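Local coordinates for DUF1611 domain-containing protein (Anabaena variabilis, PDB 2OBN), which is of unknown function but joins a Rossmann-like domain to a P-loop NTPase-like domain, suggesting that it binds a nucleotide, at residues V260-Q265 / A305-H310; S236-G241 / V274-L279. The protein carries 2 engineered substitutions. One frame throughout, in Å; residues are numbered along the deposited sequence.

Overall arrangement
Both contacts lie in the P-loop NTPase-like half of the chain, and their centres are about 14 Å apart. Contact 1 joins the ends of two neighbouring strands of the parallel sheet; contact 2 packs two of the loops that lead from strands of that sheet into helices. The segments alternate along the chain, the path out of strand 256-262 running from contact 1 to residues 274-279. They touch where Gln265 O lies 3.7 Å from Ile276 CD1 and His261 CD2 lies 3.9 Å from Leu279 CD1. A bound phosphate, probably from the crystallisation liquor, sits about 6 Å from the side chain of Val260; it may mark a pocket beside contact 1.

Contact 1. Residues V260-Q265 / A305-H310; sequences VHRAGQ and ALNTAH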
ATOM      1  N   VAL B 260      12.683   8.086  13.793  1.00 35.06           N
ATOM      2  CA  VAL B 260      12.473   7.617  15.152  1.00 35.29           C
ATOM      3  C   VAL B 260      13.152   6.245  15.297  1.00 36.32           C
ATOM      4  O   VAL B 260      13.156   5.436  14.368  1.00 36.43           O
ATOM      5  CB  VAL B 260      10.970   7.550  15.504  1.00 34.66           C
ATOM      6  CG1 VAL B 260      10.753   7.307  17.018  1.00 35.84           C
ATOM      7  CG2 VAL B 260      10.270   8.839  15.063  1.00 35.77           C
ATOM      8  N   HIS B 261      13.756   6.006  16.457  1.00 37.29           N
ATOM      9  CA  HIS B 261      14.447   4.760  16.713  1.00 37.38           C
ATOM     10  C   HIS B 261      14.548   4.469  18.202  1.00 37.72           C
ATOM     11  O   HIS B 261      14.773   5.370  18.994  1.00 38.67           O
ATOM     12  CB  HIS B 261      15.825   4.825  16.072  1.00 36.71           C
ATOM     13  CG  HIS B 261      16.731   3.692  16.441  1.00 35.63           C
ATOM     14  ND1 HIS B 261      16.568   2.408  15.962  1.00 35.75           N
ATOM     15  CD2 HIS B 261      17.844   3.667  17.209  1.00 32.49           C
ATOM     16  CE1 HIS B 261      17.537   1.642  16.429  1.00 35.98           C
ATOM     17  NE2 HIS B 261      18.319   2.383  17.196  1.00 32.43           N
ATOM     18  N   ARG B 262      14.349   3.206  18.579  1.00 39.24           N
ATOM     19  CA  ARG B 262      14.490   2.791  19.975  1.00 39.31           C
ATOM     20  C   ARG B 262      15.948   2.447  20.225  1.00 39.05           C
ATOM     21  O   ARG B 262      16.494   1.558  19.579  1.00 38.11           O
ATOM     22  CB  ARG B 262      13.590   1.606  20.330  1.00 38.99           C
ATOM     23  CG  ARG B 262      13.810   1.102  21.760  1.00 39.35           C
ATOM     24  CD  ARG B 262      12.905  -0.058  22.123  1.00 42.53           C
ATOM     25  NE  ARG B 262      11.498   0.348  22.202  1.00 46.78           N
ATOM     26  CZ  ARG B 262      10.516  -0.026  21.383  1.00 49.89           C
ATOM     27  NH1 ARG B 262      10.695  -0.888  20.381  1.00 54.31           N
ATOM     28  NH2 ARG B 262       9.305   0.452  21.608  1.00 48.78           N
ATOM     29  N   ALA B 263      16.563   3.168  21.162  1.00 40.12           N
ATOM     30  CA  ALA B 263      17.953   2.965  21.515  1.00 39.58           C
ATOM     31  C   ALA B 263      18.227   1.498  21.843  1.00 39.90           C
ATOM     32  O   ALA B 263      17.508   0.879  22.637  1.00 38.99           O
ATOM     33  CB  ALA B 263      18.330   3.857  22.711  1.00 39.85           C
ATOM     34  N   GLY B 264      19.251   0.943  21.189  1.00 39.95           N
ATOM     35  CA  GLY B 264      19.695  -0.433  21.436  1.00 39.20           C
ATOM     36  C   GLY B 264      19.016  -1.512  20.614  1.00 39.81           C
ATOM     37  O   GLY B 264      19.476  -2.643  20.616  1.00 40.43           O
ATOM     38  N   GLN B 265      17.933  -1.195  19.909  1.00 38.79           N
ATOM     39  CA  GLN B 265      17.256  -2.223  19.128  1.00 38.37           C
ATOM     40  C   GLN B 265      18.063  -2.543  17.878  1.00 38.51           C
ATOM     41  O   GLN B 265      18.434  -1.639  17.131  1.00 38.12           O
ATOM     42  CB  GLN B 265      15.851  -1.782  18.750  1.00 38.55           C
ATOM     43  CG  GLN B 265      15.013  -2.917  18.226  1.00 37.17           C
ATOM     44  CD  GLN B 265      13.640  -2.476  17.846  1.00 38.95           C
ATOM     45  OE1 GLN B 265      13.145  -1.474  18.357  1.00 44.93           O
ATOM     46  NE2 GLN B 265      13.000  -3.214  16.938  1.00 36.43           N
ATOM     47  N   ALA B 305      14.846  11.120  16.562  1.00 38.43           N
ATOM     48  CA  ALA B 305      14.068  11.060  17.799  1.00 37.58           C
ATOM     49  C   ALA B 305      14.329   9.679  18.440  1.00 39.00           C
ATOM     50  O   ALA B 305      13.774   8.657  18.031  1.00 38.28           O
ATOM     51  CB  ALA B 305      12.616  11.270  17.532  1.00 36.89           C
ATOM     52  N   LEU B 306      15.174   9.668  19.459  1.00 38.63           N
ATOM     53  CA  LEU B 306      15.593   8.441  20.105  1.00 39.40           C
ATOM     54  C   LEU B 306      14.671   8.044  21.256  1.00 38.62           C
ATOM     55  O   LEU B 306      14.518   8.795  22.217  1.00 37.39           O
ATOM     56  CB  LEU B 306      17.032   8.625  20.607  1.00 38.67           C
ATOM     57  CG  LEU B 306      17.837   7.382  20.954  1.00 41.91           C
ATOM     58  CD1 LEU B 306      18.084   6.479  19.736  1.00 43.50           C
ATOM     59  CD2 LEU B 306      19.170   7.819  21.567  1.00 41.46           C
ATOM     60  N   ASN B 307      14.051   6.867  21.153  1.00 38.29           N
ATOM     61  CA  ASN B 307      13.195   6.363  22.220  1.00 37.86           C
ATOM     62  C   ASN B 307      14.119   5.664  23.219  1.00 38.26           C
ATOM     63  O   ASN B 307      14.679   4.598  22.926  1.00 36.48           O
ATOM     64  CB  ASN B 307      12.099   5.448  21.642  1.00 38.83           C
ATOM     65  CG  ASN B 307      11.151   4.876  22.708  1.00 38.93           C
ATOM     66  OD1 ASN B 307      11.449   4.883  23.890  1.00 40.11           O
ATOM     67  ND2 ASN B 307      10.004   4.356  22.263  1.00 38.93           N
ATOM     68  N   THR B 308      14.291   6.304  24.381  1.00 38.48           N
ATOM     69  CA  THR B 308      15.146   5.814  25.459  1.00 37.43           C
ATOM     70  C   THR B 308      14.365   5.444  26.719  1.00 38.51           C
ATOM     71  O   THR B 308      14.965   5.251  27.764  1.00 37.61           O
ATOM     72  CB  THR B 308      16.153   6.905  25.895  1.00 38.58           C
ATOM     73  OG1 THR B 308      15.449   7.993  26.520  1.00 33.02           O
ATOM     74  CG2 THR B 308      16.991   7.423  24.716  1.00 37.07           C
ATOM     75  N   ALA B 309      13.045   5.300  26.620  1.00 39.74           N
ATOM     76  CA  ALA B 309      12.193   5.064  27.803  1.00 39.96           C
ATOM     77  C   ALA B 309      12.624   3.928  28.723  1.00 39.78           C
ATOM     78  O   ALA B 309      12.425   3.988  29.944  1.00 40.73           O
ATOM     79  CB  ALA B 309      10.736   4.870  27.372  1.00 41.62           C
ATOM     80  N   HIS B 310      13.224   2.903  28.137  1.00 38.97           N
ATOM     81  CA  HIS B 310      13.697   1.744  28.877  1.00 38.41           C
ATOM     82  C   HIS B 310      15.013   1.968  29.655  1.00 38.86           C
ATOM     83  O   HIS B 310      15.434   1.097  30.420  1.00 38.81           O
ATOM     84  CB  HIS B 310      13.866   0.565  27.906  1.00 37.74           C
ATOM     85  CG  HIS B 310      14.856   0.816  26.803  1.00 38.10           C
ATOM     86  ND1 HIS B 310      14.597   1.662  25.743  1.00 35.71           N
ATOM     87  CD2 HIS B 310      16.089   0.304  26.578  1.00 35.82           C
ATOM     88  CE1 HIS B 310      15.633   1.679  24.925  1.00 36.59           C
ATOM     89  NE2 HIS B 310      16.550   0.856  25.403  1.00 37.98           N
TER
HETATM   90  O   HOH W   1      12.208   2.193  24.757  1.00 29.56           O
HETATM   91  O   HOH W   2       8.246   2.571  23.831  1.00 42.17           O
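Asn307 OD1, facing Arg262 across the strand pair, accepts from a water at 2.9 Å that also accepts from Arg262 NE and lies 2.6 Å from His310 ND1, tying the two strand ends together. The same OD1 takes the backbone N of Ala309 at 3.2 Å, closing an Asx turn. With CG anti to the backbone N in both, the side chains of Arg262 and Asn307 leave the sheet alongside each other; a bend at chi3 (-68°) then turns the guanidinium, its plane 57° from the amide. A second water accepts from Arg262 NH2 and Asn307 ND2, which also donate to the carbonyls of Ala163 and Ile164 in the loop between strand 153-159 and helix 166-179, the P-loop position in P-loop NTPases. Behind them the strands pair in parallel: Asn307 N gives a 2.7 Å bond to His261 O, flanked by His261 N to Ala305 O and Ala263 N to Asn307 O. On the sheet face of His261, Leu306 CD1 meets the imidazole edge, 3.8 Å from CD2. These are the two strands of the beta-alpha-beta unit 256-262, 279-291, 301-307, adjacent within the sheet; helix 313-327 packs on Leu306, while helix 166-179 covers Val260 and Ala305 on the other face.

Contact 2. Residues S236-G241 / V274-L279; sequences SLLHPG and VPIPPL
This is a buried, largely apolar contact between two strand-to-helix loops of the P-loop NTPase-like domain: residues 236-241, between strand 228-231 and helix 245-252, and the proline-rich residues 274-279, which lead into helix 279-291. No direct hydrogen bond joins them, and the 206 Å² they bury together comes chiefly from Leu238, Val274, Ile276, Pro240 and Pro277.

Leu238 makes the largest share of the contact. A type I turn from Ser236 to His239 presents it, and an ST turn reinforces that bend: Ser236 OG accepts from Leu238 N at 3.0 Å while itself bonded to Gly159 O. With CG anti to the carbonyl carbon (chi1 -52°), the two methyls reach the second loop. CD1 meets Ile276 CG2 at 3.8 Å, the two side chains crossing at about a right angle, and both methyls meet the CD corner of the Pro277 ring, CD2 at 3.8 Å. Farther along, Pro240 and Val274 lie flank to flank, pointing opposite ways, with Pro240 CG 4.1 Å from Val274 CG2.

Across Pro240 the first loop is braced from within, since Gly241 N donates to His239 ND1 almost exactly in the ring plane, and His239 NE2 is bonded to Asn270. The second subunit closes over the contact: its Gly292 packs on Leu238 and its Gly293 on Pro277, and Arg250 of that subunit bonds to Leu237 O, placing the two loops at the dimer interface.

Polar linkage across the contact runs through a water 3.2 Å from Leu238 O and 2.9 Å from Pro275 O, placed to bridge the two carbonyls although it has more acceptors in reach than protons to give. Beside it, the Val274 methyl CG1 lies 3.5 Å from the same Leu238 O.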
ATOM      1  N   SER B 236       7.534   0.861   8.583  1.00 41.02           N
ATOM      2  CA  SER B 236       8.971   1.005   8.493  1.00 40.16           C
ATOM      3  C   SER B 236       9.476   0.318   7.246  1.00 39.24           C
ATOM      4  O   SER B 236       9.044  -0.795   6.933  1.00 39.80           O
ATOM      5  CB  SER B 236       9.665   0.341   9.682  1.00 40.22           C
ATOM      6  OG  SER B 236      11.075   0.364   9.488  1.00 40.59           O
ATOM      7  N   LEU B 237      10.438   0.938   6.569  1.00 37.55           N
ATOM      8  CA  LEU B 237      11.048   0.314   5.403  1.00 38.89           C
ATOM      9  C   LEU B 237      11.951  -0.869   5.790  1.00 38.01           C
ATOM     10  O   LEU B 237      12.505  -1.511   4.912  1.00 37.14           O
ATOM     11  CB  LEU B 237      11.843   1.352   4.593  1.00 39.91           C
ATOM     12  CG  LEU B 237      11.039   2.480   3.937  1.00 41.79           C
ATOM     13  CD1 LEU B 237      11.995   3.441   3.256  1.00 40.41           C
ATOM     14  CD2 LEU B 237      10.027   1.948   2.950  1.00 43.22           C
ATOM     15  N   LEU B 238      12.115  -1.112   7.099  1.00 37.05           N
ATOM     16  CA  LEU B 238      12.929  -2.195   7.631  1.00 38.30           C
ATOM     17  C   LEU B 238      12.076  -3.388   8.061  1.00 38.54           C
ATOM     18  O   LEU B 238      12.599  -4.468   8.310  1.00 37.11           O
ATOM     19  CB  LEU B 238      13.744  -1.706   8.836  1.00 37.31           C
ATOM     20  CG  LEU B 238      14.575  -0.444   8.649  1.00 35.65           C
ATOM     21  CD1 LEU B 238      15.387  -0.162   9.888  1.00 33.48           C
ATOM     22  CD2 LEU B 238      15.482  -0.575   7.424  1.00 38.54           C
ATOM     23  N   HIS B 239      10.761  -3.178   8.136  1.00 39.09           N
ATOM     24  CA  HIS B 239       9.831  -4.219   8.505  1.00 37.58           C
ATOM     25  C   HIS B 239       9.425  -4.960   7.229  1.00 36.58           C
ATOM     26  O   HIS B 239       8.964  -4.322   6.283  1.00 35.27           O
ATOM     27  CB  HIS B 239       8.632  -3.586   9.187  1.00 38.39           C
ATOM     28  CG  HIS B 239       7.708  -4.567   9.820  1.00 38.14           C
ATOM     29  ND1 HIS B 239       7.077  -5.557   9.100  1.00 37.78           N
ATOM     30  CD2 HIS B 239       7.257  -4.675  11.091  1.00 36.75           C
ATOM     31  CE1 HIS B 239       6.297  -6.253   9.909  1.00 39.38           C
ATOM     32  NE2 HIS B 239       6.392  -5.740  11.124  1.00 36.98           N
ATOM     33  N   PRO B 240       9.585  -6.312   7.200  1.00 38.01           N
ATOM     34  CA  PRO B 240       9.294  -7.116   5.990  1.00 37.64           C
ATOM     35  C   PRO B 240       7.836  -7.169   5.503  1.00 37.53           C
ATOM     36  O   PRO B 240       7.581  -7.630   4.390  1.00 37.46           O
ATOM     37  CB  PRO B 240       9.735  -8.528   6.402  1.00 38.21           C
ATOM     38  CG  PRO B 240       9.650  -8.534   7.866  1.00 36.12           C
ATOM     39  CD  PRO B 240      10.025  -7.177   8.314  1.00 35.16           C
ATOM     40  N   GLY B 241       6.892  -6.747   6.330  1.00 38.35           N
ATOM     41  CA  GLY B 241       5.477  -6.774   5.957  1.00 39.65           C
ATOM     42  C   GLY B 241       4.810  -5.420   5.820  1.00 39.69           C
ATOM     43  O   GLY B 241       3.624  -5.359   5.478  1.00 42.45           O
ATOM     44  N   VAL B 274      15.316 -10.286  11.039  1.00 41.59           N
ATOM     45  CA  VAL B 274      15.617  -9.132  10.185  1.00 39.27           C
ATOM     46  C   VAL B 274      16.385  -8.080  10.956  1.00 38.34           C
ATOM     47  O   VAL B 274      15.856  -7.500  11.886  1.00 38.74           O
ATOM     48  CB  VAL B 274      14.322  -8.478   9.666  1.00 38.12           C
ATOM     49  CG1 VAL B 274      14.641  -7.330   8.718  1.00 38.57           C
ATOM     50  CG2 VAL B 274      13.434  -9.508   8.961  1.00 38.84           C
ATOM     51  N   PRO B 275      17.640  -7.821  10.579  1.00 38.41           N
ATOM     52  CA  PRO B 275      18.325  -6.768  11.330  1.00 38.93           C
ATOM     53  C   PRO B 275      17.882  -5.325  11.024  1.00 38.52           C
ATOM     54  O   PRO B 275      17.230  -5.052  10.003  1.00 37.14           O
ATOM     55  CB  PRO B 275      19.780  -6.923  10.882  1.00 39.36           C
ATOM     56  CG  PRO B 275      19.704  -7.548   9.523  1.00 36.93           C
ATOM     57  CD  PRO B 275      18.507  -8.425   9.543  1.00 37.09           C
ATOM     58  N   ILE B 276      18.238  -4.430  11.939  1.00 37.59           N
ATOM     59  CA  ILE B 276      18.100  -3.003  11.745  1.00 37.75           C
ATOM     60  C   ILE B 276      19.497  -2.541  11.357  1.00 37.49           C
ATOM     61  O   ILE B 276      20.425  -2.644  12.161  1.00 37.54           O
ATOM     62  CB  ILE B 276      17.683  -2.241  13.020  1.00 37.47           C
ATOM     63  CG1 ILE B 276      16.270  -2.666  13.460  1.00 38.09           C
ATOM     64  CG2 ILE B 276      17.782  -0.723  12.764  1.00 38.07           C
ATOM     65  CD1 ILE B 276      15.682  -1.870  14.648  1.00 37.07           C
ATOM     66  N   PRO B 277      19.671  -2.028  10.135  1.00 38.05           N
ATOM     67  CA  PRO B 277      21.033  -1.581   9.835  1.00 39.00           C
ATOM     68  C   PRO B 277      21.497  -0.395  10.716  1.00 39.43           C
ATOM     69  O   PRO B 277      20.681   0.213  11.435  1.00 39.45           O
ATOM     70  CB  PRO B 277      20.942  -1.114   8.371  1.00 39.37           C
ATOM     71  CG  PRO B 277      19.617  -1.591   7.846  1.00 37.45           C
ATOM     72  CD  PRO B 277      18.734  -1.791   9.018  1.00 38.87           C
ATOM     73  N   PRO B 278      22.797  -0.062  10.668  1.00 38.71           N
ATOM     74  CA  PRO B 278      23.245   1.116  11.407  1.00 38.21           C
ATOM     75  C   PRO B 278      22.456   2.322  10.915  1.00 39.04           C
ATOM     76  O   PRO B 278      22.042   2.327   9.759  1.00 38.80           O
ATOM     77  CB  PRO B 278      24.712   1.245  11.012  1.00 38.04           C
ATOM     78  CG  PRO B 278      25.126  -0.145  10.606  1.00 40.28           C
ATOM     79  CD  PRO B 278      23.899  -0.728   9.953  1.00 38.82           C
ATOM     80  N   LEU B 279      22.268   3.326  11.771  1.00 37.95           N
ATOM     81  CA  LEU B 279      21.447   4.492  11.433  1.00 39.56           C
ATOM     82  C   LEU B 279      21.861   5.282  10.193  1.00 39.13           C
ATOM     83  O   LEU B 279      20.980   5.739   9.472  1.00 40.28           O
ATOM     84  CB  LEU B 279      21.258   5.415  12.647  1.00 40.04           C
ATOM     85  CG  LEU B 279      20.359   4.839  13.766  1.00 42.67           C
ATOM     86  CD1 LEU B 279      20.259   5.792  14.958  1.00 41.59           C
ATOM     87  CD2 LEU B 279      18.950   4.522  13.262  1.00 43.58           C
TER
HETATM   88  O   HOH W   3      14.526  -4.460  10.812  1.00 23.61           O